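Local structure of Glyoxalase/bleomycin resistance protein/dioxygenase (Sphaerobacter thermophilus, 4HC5) at residues Leu85-Ile90 with Phe128-Glu133; Phe104-Glu109 with Arg116-Ser121. The protein probably acts as a dioxygenase of the glyoxalase/bleomycin resistance (vicinal oxygen chelate) superfamily. One frame throughout, in Å; residues are numbered along the deposited sequence.

In the fold
Both contacts belong to one four-stranded mixed sheet, ordered 79-87, 126-132, 116-121, 103-110, and their centres lie about 9 Å apart on the same side of the chain's centre. Contact 1 joins 79-87, an outermost strand of this chain that a strand of the second subunit continues, to its parallel neighbour 126-132; contact 2 joins 103-110, outermost on the other side, to strand 116-121 across a hairpin. Along the chain, both segments of contact 2 fall between those of contact 1. Antiparallel strands 116-121 and 126-132 connect the two, with L130 N 2.8 Å from T118 O. Helix 90-99 follows strand 79-87. The other four-stranded mixed sheet repeats the strand order 1-4-3-2, as expected for the vicinal oxygen chelate fold.

Contact 1: Leu85-Ile90 with Phe128-Glu133; sequences LITRDI and FFLVEE
The carboxylate of E132 reaches the backbone where strand 79-87 gives way to helix 90-99: I90 N donates to E132 OE2 at 2.8 Å, nearly straight (170°), arriving on the anti side but 35° out of the carboxylate plane. CG anti to the backbone N (chi1 -171°) and an extended chain carry E132 that far. A water donates to both OE2 and D89 OD1; D89 itself caps the helix through E92 N, and the two acids, 4.2 Å apart between D89 OD1 and E132 OE2, would probably repel without such donors. At the C-terminus, R88 runs alongside E133, and its NE forms a salt bridge to E133 OE2 (2.8 Å), in the guanidinium plane but from above the carboxylate plane. Four backbone bonds join the strands, from L85 N to F129 O at 2.8 Å through to E133 N and T87 O. Packing follows on two faces. L85 CD1 meets F128 CB and CG obliquely, L130 CD1 lies against T87 CG2 (3.9 Å), and the I90 and L130 side chains slide past each other in opposite directions. On the other face, I86 CD1 touches V131 CB at 3.9 Å and I86 CG2 rests on E133 CB. A strand of the second subunit pairs with L85 and I86, extending the sheet across the dimer interface. First and last strands pair in parallel in this 1-4-3-2 sheet, as in the vicinal oxygen chelate fold.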
ATOM      1  N   LEU A  85       2.006  -7.721   5.686  1.00 15.96           N
ATOM      2  CA  LEU A  85       0.766  -8.483   5.778  1.00 15.74           C
ATOM      3  C   LEU A  85       0.670  -9.099   7.186  1.00 15.67           C
ATOM      4  O   LEU A  85       1.654  -9.612   7.692  1.00 18.37           O
ATOM      5  CB  LEU A  85       0.736  -9.595   4.737  1.00 17.08           C
ATOM      6  CG  LEU A  85       0.846  -9.153   3.264  1.00 16.48           C
ATOM      7  CD1 LEU A  85       0.978 -10.402   2.348  1.00 17.79           C
ATOM      8  CD2 LEU A  85      -0.315  -8.251   2.843  1.00 17.55           C
ATOM      9  N   ILE A  86      -0.556  -9.093   7.728  1.00 16.34           N
ATOM     10  CA  ILE A  86      -0.824  -9.709   9.030  1.00 17.16           C
ATOM     11  C   ILE A  86      -1.558 -11.042   8.856  1.00 17.04           C
ATOM     12  O   ILE A  86      -2.471 -11.175   8.019  1.00 19.23           O
ATOM     13  CB  ILE A  86      -1.691  -8.786   9.931  1.00 17.24           C
ATOM     14  CG1 ILE A  86      -0.903  -7.502  10.239  1.00 19.28           C
ATOM     15  CG2 ILE A  86      -2.135  -9.485  11.196  1.00 18.86           C
ATOM     16  CD1 ILE A  86       0.410  -7.620  10.921  1.00 24.76           C
ATOM     17  N   THR A  87      -1.127 -12.024   9.654  1.00 18.28           N
ATOM     18  CA  THR A  87      -1.839 -13.280   9.799  1.00 18.85           C
ATOM     19  C   THR A  87      -2.073 -13.483  11.301  1.00 18.98           C
ATOM     20  O   THR A  87      -1.284 -13.053  12.120  1.00 19.80           O
ATOM     21  CB  THR A  87      -1.042 -14.479   9.208  1.00 19.15           C
ATOM     22  OG1 THR A  87      -1.826 -15.660   9.328  1.00 22.13           O
ATOM     23  CG2 THR A  87       0.305 -14.675   9.918  1.00 20.26           C
ATOM     24  N   ARG A  88      -3.155 -14.150  11.619  1.00 20.87           N
ATOM     25  CA  ARG A  88      -3.428 -14.513  13.015  1.00 23.48           C
ATOM     26  C   ARG A  88      -2.751 -15.788  13.518  1.00 22.69           C
ATOM     27  O   ARG A  88      -2.687 -16.045  14.719  1.00 27.69           O
ATOM     28  CB  ARG A  88      -4.933 -14.526  13.282  1.00 25.29           C
ATOM     29  CG  ARG A  88      -5.517 -13.135  12.992  1.00 29.90           C
ATOM     30  CD  ARG A  88      -6.782 -12.765  13.777  1.00 39.57           C
ATOM     31  NE  ARG A  88      -7.190 -11.408  13.341  1.00 44.00           N
ATOM     32  CZ  ARG A  88      -7.971 -11.114  12.296  1.00 47.02           C
ATOM     33  NH1 ARG A  88      -8.245  -9.833  11.995  1.00 48.35           N
ATOM     34  NH2 ARG A  88      -8.490 -12.085  11.548  1.00 45.79           N
ATOM     35  N   ASP A  89      -2.250 -16.621  12.607  1.00 22.88           N
ATOM     36  CA  ASP A  89      -1.528 -17.879  12.944  1.00 22.02           C
ATOM     37  C   ASP A  89      -0.397 -18.097  11.924  1.00 20.32           C
ATOM     38  O   ASP A  89      -0.606 -18.611  10.880  1.00 20.83           O
ATOM     39  CB  ASP A  89      -2.477 -19.052  13.033  1.00 22.23           C
ATOM     40  CG  ASP A  89      -1.806 -20.309  13.516  1.00 28.60           C
ATOM     41  OD1 ASP A  89      -0.605 -20.384  13.499  1.00 26.56           O
ATOM     42  OD2 ASP A  89      -2.540 -21.210  13.890  1.00 35.85           O
ATOM     43  N   ILE A  90       0.779 -17.627  12.274  1.00 19.19           N
ATOM     44  CA  ILE A  90       1.904 -17.660  11.362  1.00 19.09           C
ATOM     45  C   ILE A  90       2.487 -19.064  11.171  1.00 21.10           C
ATOM     46  O   ILE A  90       2.984 -19.351  10.142  1.00 19.21           O
ATOM     47  CB  ILE A  90       2.978 -16.597  11.682  1.00 18.42           C
ATOM     48  CG1 ILE A  90       3.806 -16.337  10.434  1.00 18.87           C
ATOM     49  CG2 ILE A  90       3.829 -17.021  12.859  1.00 20.89           C
ATOM     50  CD1 ILE A  90       4.717 -15.155  10.507  1.00 19.79           C
ATOM     51  N   PHE A 128       7.059  -9.824   0.424  1.00 16.47           N
ATOM     52  CA  PHE A 128       6.182  -9.287   1.519  1.00 15.41           C
ATOM     53  C   PHE A 128       6.786  -9.699   2.843  1.00 15.00           C
ATOM     54  O   PHE A 128       7.290 -10.823   3.019  1.00 16.92           O
ATOM     55  CB  PHE A 128       4.773  -9.876   1.398  1.00 16.81           C
ATOM     56  CG  PHE A 128       4.086  -9.556   0.121  1.00 16.13           C
ATOM     57  CD1 PHE A 128       3.402  -8.411  -0.058  1.00 16.34           C
ATOM     58  CD2 PHE A 128       4.192 -10.386  -0.973  1.00 18.45           C
ATOM     59  CE1 PHE A 128       2.787  -8.103  -1.244  1.00 18.28           C
ATOM     60  CE2 PHE A 128       3.619 -10.073  -2.191  1.00 18.75           C
ATOM     61  CZ  PHE A 128       2.850  -8.922  -2.311  1.00 19.32           C
ATOM     62  N   PHE A 129       6.555  -8.859   3.859  1.00 15.23           N
ATOM     63  CA  PHE A 129       6.856  -9.158   5.265  1.00 14.83           C
ATOM     64  C   PHE A 129       5.556  -9.652   5.894  1.00 14.24           C
ATOM     65  O   PHE A 129       4.526  -8.984   5.760  1.00 17.28           O
ATOM     66  CB  PHE A 129       7.360  -7.894   5.921  1.00 16.02           C
ATOM     67  CG  PHE A 129       7.895  -8.057   7.332  1.00 16.58           C
ATOM     68  CD1 PHE A 129       8.805  -9.073   7.629  1.00 16.89           C
ATOM     69  CD2 PHE A 129       7.618  -7.124   8.327  1.00 18.63           C
ATOM     70  CE1 PHE A 129       9.340  -9.148   8.902  1.00 19.01           C
ATOM     71  CE2 PHE A 129       8.170  -7.205   9.581  1.00 19.11           C
ATOM     72  CZ  PHE A 129       9.060  -8.241   9.847  1.00 18.80           C
ATOM     73  N   LEU A 130       5.567 -10.861   6.482  1.00 14.42           N
ATOM     74  CA  LEU A 130       4.457 -11.527   7.041  1.00 15.52           C
ATOM     75  C   LEU A 130       4.655 -11.544   8.552  1.00 14.69           C
ATOM     76  O   LEU A 130       5.620 -12.103   9.046  1.00 15.91           O
ATOM     77  CB  LEU A 130       4.307 -12.950   6.500  1.00 16.22           C
ATOM     78  CG  LEU A 130       3.144 -13.754   7.016  1.00 16.95           C
ATOM     79  CD1 LEU A 130       1.805 -13.112   6.650  1.00 19.24           C
ATOM     80  CD2 LEU A 130       3.201 -15.230   6.506  1.00 19.24           C
ATOM     81  N   VAL A 131       3.688 -10.958   9.274  1.00 15.62           N
ATOM     82  CA  VAL A 131       3.774 -10.772  10.714  1.00 16.29           C
ATOM     83  C   VAL A 131       2.552 -11.337  11.411  1.00 17.42           C
ATOM     84  O   VAL A 131       1.440 -11.184  10.941  1.00 17.76           O
ATOM     85  CB  VAL A 131       3.928  -9.243  11.067  1.00 18.76           C
ATOM     86  CG1 VAL A 131       4.164  -9.121  12.582  1.00 21.25           C
ATOM     87  CG2 VAL A 131       5.036  -8.612  10.275  1.00 22.14           C
ATOM     88  N   GLU A 132       2.787 -12.041  12.534  1.00 17.83           N
ATOM     89  CA  GLU A 132       1.710 -12.589  13.310  1.00 18.57           C
ATOM     90  C   GLU A 132       1.171 -11.467  14.206  1.00 22.67           C
ATOM     91  O   GLU A 132       1.918 -10.838  14.935  1.00 22.96           O
ATOM     92  CB  GLU A 132       2.215 -13.734  14.174  1.00 19.92           C
ATOM     93  CG  GLU A 132       1.088 -14.479  14.852  1.00 20.76           C
ATOM     94  CD  GLU A 132       1.585 -15.805  15.472  1.00 26.17           C
ATOM     95  OE1 GLU A 132       2.472 -15.818  16.409  1.00 33.44           O
ATOM     96  OE2 GLU A 132       1.108 -16.815  14.959  1.00 24.92           O
ATOM     97  N   GLU A 133      -0.127 -11.369  14.207  1.00 22.74           N
ATOM     98  CA  GLU A 133      -0.858 -10.335  14.961  1.00 25.63           C
ATOM     99  C   GLU A 133      -0.606 -10.424  16.422  1.00 34.99           C
ATOM    100  O   GLU A 133      -0.861 -11.497  17.020  1.00 46.15           O
ATOM    101  CB  GLU A 133      -2.353 -10.400  14.646  1.00 32.12           C
ATOM    102  CG  GLU A 133      -3.121  -9.197  15.171  1.00 35.33           C
ATOM    103  CD  GLU A 133      -4.601  -9.192  14.733  1.00 32.56           C
ATOM    104  OE1 GLU A 133      -5.017  -8.184  14.125  1.00 49.65           O
ATOM    105  OE2 GLU A 133      -5.346 -10.183  15.043  1.00 45.43           O
ATOM    106  OXT GLU A 133      -0.187  -9.375  17.030  1.00 50.53           O
TER
HETATM  107  O   HOH W   1      -2.494 -13.746  16.461  1.00 41.87           O
HETATM  108  O   HOH W   2       1.642 -19.410  14.958  1.00 34.07           O

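Contact 2: Phe104-Glu109 with Arg116-Ser121; sequences FTKPPE and RATWFS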
ATOM      1  N   PHE A 104       9.409 -19.056   1.011  1.00 19.83           N
ATOM      2  CA  PHE A 104       9.741 -18.255   2.209  1.00 17.04           C
ATOM      3  C   PHE A 104      11.242 -18.156   2.348  1.00 17.58           C
ATOM      4  O   PHE A 104      12.001 -19.059   1.898  1.00 18.90           O
ATOM      5  CB  PHE A 104       9.238 -18.918   3.475  1.00 17.05           C
ATOM      6  CG  PHE A 104       7.776 -18.866   3.656  1.00 17.14           C
ATOM      7  CD1 PHE A 104       6.898 -19.794   3.131  1.00 18.74           C
ATOM      8  CD2 PHE A 104       7.229 -17.806   4.385  1.00 17.22           C
ATOM      9  CE1 PHE A 104       5.560 -19.661   3.273  1.00 19.30           C
ATOM     10  CE2 PHE A 104       5.861 -17.694   4.556  1.00 17.63           C
ATOM     11  CZ  PHE A 104       5.015 -18.617   3.987  1.00 18.03           C
ATOM     12  N   THR A 105      11.721 -17.093   2.981  1.00 16.80           N
ATOM     13  CA  THR A 105      13.143 -16.939   3.240  1.00 17.69           C
ATOM     14  C   THR A 105      13.668 -17.886   4.367  1.00 17.66           C
ATOM     15  O   THR A 105      14.834 -18.264   4.373  1.00 20.59           O
ATOM     16  CB  THR A 105      13.526 -15.495   3.529  1.00 18.61           C
ATOM     17  OG1 THR A 105      12.829 -15.051   4.661  1.00 19.37           O
ATOM     18  CG2 THR A 105      13.220 -14.595   2.332  1.00 20.58           C
ATOM     19  N   LYS A 106      12.778 -18.169   5.307  1.00 18.91           N
ATOM     20  CA  LYS A 106      13.100 -18.996   6.504  1.00 20.24           C
ATOM     21  C   LYS A 106      11.829 -19.176   7.328  1.00 18.77           C
ATOM     22  O   LYS A 106      10.815 -18.462   7.057  1.00 18.61           O
ATOM     23  CB  LYS A 106      14.243 -18.423   7.346  1.00 22.36           C
ATOM     24  CG  LYS A 106      13.944 -17.005   7.849  1.00 21.39           C
ATOM     25  CD  LYS A 106      15.101 -16.396   8.647  1.00 25.11           C
ATOM     26  CE  LYS A 106      14.755 -14.992   9.074  1.00 30.96           C
ATOM     27  NZ  LYS A 106      15.970 -14.490   9.740  1.00 42.39           N
ATOM     28  N   PRO A 107      11.843 -20.049   8.339  1.00 18.45           N
ATOM     29  CA  PRO A 107      10.620 -20.157   9.130  1.00 19.39           C
ATOM     30  C   PRO A 107      10.365 -18.896   9.959  1.00 19.54           C
ATOM     31  O   PRO A 107      11.262 -18.108  10.167  1.00 19.90           O
ATOM     32  CB  PRO A 107      10.910 -21.373  10.027  1.00 23.16           C
ATOM     33  CG  PRO A 107      11.954 -22.148   9.237  1.00 24.11           C
ATOM     34  CD  PRO A 107      12.820 -21.093   8.704  1.00 20.05           C
ATOM     35  N   PRO A 108       9.151 -18.763  10.453  1.00 18.29           N
ATOM     36  CA  PRO A 108       8.852 -17.675  11.415  1.00 18.04           C
ATOM     37  C   PRO A 108       9.872 -17.654  12.550  1.00 19.41           C
ATOM     38  O   PRO A 108      10.279 -18.686  13.087  1.00 21.37           O
ATOM     39  CB  PRO A 108       7.469 -18.021  11.910  1.00 20.45           C
ATOM     40  CG  PRO A 108       6.834 -18.799  10.745  1.00 20.99           C
ATOM     41  CD  PRO A 108       7.988 -19.631  10.265  1.00 21.43           C
ATOM     42  N   GLU A 109      10.234 -16.416  12.873  1.00 18.27           N
ATOM     43  CA  GLU A 109      11.186 -16.099  13.875  1.00 19.29           C
ATOM     44  C   GLU A 109      10.781 -14.899  14.707  1.00 19.44           C
ATOM     45  O   GLU A 109      10.048 -14.003  14.237  1.00 18.50           O
ATOM     46  CB  GLU A 109      12.472 -15.752  13.159  1.00 27.32           C
ATOM     47  CG  GLU A 109      13.718 -15.694  13.960  1.00 30.47           C
ATOM     48  CD  GLU A 109      14.938 -15.519  13.047  1.00 29.85           C
ATOM     49  OE1 GLU A 109      15.101 -16.396  12.176  1.00 28.97           O
ATOM     50  OE2 GLU A 109      15.599 -14.493  13.143  1.00 42.46           O
ATOM     51  N   ARG A 116       6.345 -12.537  15.923  1.00 21.89           N
ATOM     52  CA  ARG A 116       6.953 -13.473  15.029  1.00 18.76           C
ATOM     53  C   ARG A 116       6.639 -13.077  13.591  1.00 20.09           C
ATOM     54  O   ARG A 116       5.601 -12.587  13.320  1.00 18.94           O
ATOM     55  CB  ARG A 116       6.513 -14.876  15.357  1.00 22.04           C
ATOM     56  CG  ARG A 116       7.061 -15.334  16.690  1.00 25.63           C
ATOM     57  CD  ARG A 116       6.322 -16.563  17.151  1.00 35.42           C
ATOM     58  NE  ARG A 116       6.806 -17.702  16.450  1.00 37.35           N
ATOM     59  CZ  ARG A 116       6.030 -18.613  15.904  1.00 33.52           C
ATOM     60  NH1 ARG A 116       4.730 -18.509  15.990  1.00 36.23           N
ATOM     61  NH2 ARG A 116       6.580 -19.603  15.294  1.00 37.17           N
ATOM     62  N   ALA A 117       7.630 -13.263  12.743  1.00 17.15           N
ATOM     63  CA  ALA A 117       7.557 -12.792  11.346  1.00 16.32           C
ATOM     64  C   ALA A 117       8.456 -13.624  10.468  1.00 15.46           C
ATOM     65  O   ALA A 117       9.442 -14.254  10.921  1.00 17.18           O
ATOM     66  CB  ALA A 117       7.887 -11.320  11.251  1.00 17.42           C
ATOM     67  N   THR A 118       8.189 -13.491   9.168  1.00 16.41           N
ATOM     68  CA  THR A 118       9.080 -13.977   8.124  1.00 15.79           C
ATOM     69  C   THR A 118       8.795 -13.241   6.830  1.00 14.88           C
ATOM     70  O   THR A 118       7.962 -12.350   6.805  1.00 16.06           O
ATOM     71  CB  THR A 118       9.050 -15.522   7.984  1.00 19.39           C
ATOM     72  OG1 THR A 118      10.115 -15.907   7.070  1.00 21.99           O
ATOM     73  CG2 THR A 118       7.697 -16.078   7.602  1.00 22.05           C
ATOM     74  N   TRP A 119       9.436 -13.651   5.775  1.00 15.37           N
ATOM     75  CA  TRP A 119       9.240 -13.052   4.430  0.50 15.03           C
ATOM     76  C   TRP A 119       8.949 -14.113   3.402  1.00 14.66           C
ATOM     77  O   TRP A 119       9.458 -15.245   3.474  1.00 16.12           O
ATOM     78  CB  TRP A 119      10.520 -12.344   3.944  0.50 14.93           C
ATOM     79  CG  TRP A 119      10.905 -11.137   4.800  0.50 16.39           C
ATOM     80  CD1 TRP A 119      10.720  -9.781   4.480  0.50 15.68           C
ATOM     81  CD2 TRP A 119      11.580 -11.131   6.111  0.50 17.79           C
ATOM     82  NE1 TRP A 119      11.214  -9.010   5.451  0.50 17.31           N
ATOM     83  CE2 TRP A 119      11.780  -9.745   6.460  0.50 21.39           C
ATOM     84  CE3 TRP A 119      12.037 -12.123   6.997  0.50 16.55           C
ATOM     85  CZ2 TRP A 119      12.358  -9.368   7.700  0.50 20.37           C
ATOM     86  CZ3 TRP A 119      12.684 -11.743   8.198  0.50 22.99           C
ATOM     87  CH2 TRP A 119      12.816 -10.401   8.552  0.50 21.45           C
ATOM     88  N   PHE A 120       8.100 -13.765   2.461  1.00 14.90           N
ATOM     89  CA  PHE A 120       7.797 -14.631   1.345  1.00 15.62           C
ATOM     90  C   PHE A 120       7.680 -13.822   0.085  1.00 16.09           C
ATOM     91  O   PHE A 120       7.518 -12.588   0.094  1.00 16.25           O
ATOM     92  CB  PHE A 120       6.588 -15.511   1.585  1.00 16.93           C
ATOM     93  CG  PHE A 120       5.290 -14.783   1.445  1.00 15.68           C
ATOM     94  CD1 PHE A 120       4.658 -14.708   0.236  1.00 17.14           C
ATOM     95  CD2 PHE A 120       4.671 -14.232   2.565  1.00 16.48           C
ATOM     96  CE1 PHE A 120       3.459 -14.043   0.112  1.00 19.25           C
ATOM     97  CE2 PHE A 120       3.476 -13.555   2.418  1.00 18.36           C
ATOM     98  CZ  PHE A 120       2.878 -13.479   1.212  1.00 18.40           C
ATOM     99  N   SER A 121       7.747 -14.503  -1.024  1.00 16.24           N
ATOM    100  CA  SER A 121       7.585 -13.888  -2.345  0.50 16.40           C
ATOM    101  C   SER A 121       6.516 -14.522  -3.190  1.00 16.41           C
ATOM    102  O   SER A 121       6.107 -15.663  -3.013  1.00 17.94           O
ATOM    103  CB  SER A 121       8.890 -13.973  -3.143  0.50 19.74           C
ATOM    104  OG  SER A 121       9.976 -13.289  -2.505  0.50 22.10           O
TER
HETATM  105  O   HOH W   3      11.812 -15.287   9.857  1.00 32.41           O
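F104 and F120 are paired across the strands as an antiparallel non-hydrogen-bonded pair in a β hairpin whose first strand is interrupted: the pairing resumes at E109 and A117 with the register shifted by two. In F104, CB lies 3.7 Å from W119 O; CG and CD2 also lie near that oxygen, which meets the ring obliquely, and CD2 is 3.7 Å from F120 CB. The latter sits over one ring face, 3.9 Å from the centroid of F104 and 23° off the normal, which defines a CH-pi contact. Farther out, CE2 reaches both F120 CB and T118 CG2. The two phenyl rings are oblique, their planes 54° apart, and Y94 of helix 90-99 meets F104 edge-to-face.

T118 bridges the interruption. Its OG1, held anti to the backbone N (chi1 -171°), donates to K106 O at 2.6 Å from above the carbonyl plane, while CG2 turns to the F104 ring. A water donating to both P107 O and A117 O ties the irregular backbone to strand 116-121. Regular bonding frames this segment: T105 N donates to W119 O, and E109 and A117 exchange two backbone bonds, E109 N to A117 O and A117 N to E109 O.

K106 runs extended, bringing NZ into a salt bridge with E109 whose hydrogen bonds are weak. On the other flank, the guanidinium of R116, salt-bridged to D91, has P108 CB over one face, 3.8 Å from R116 NH2.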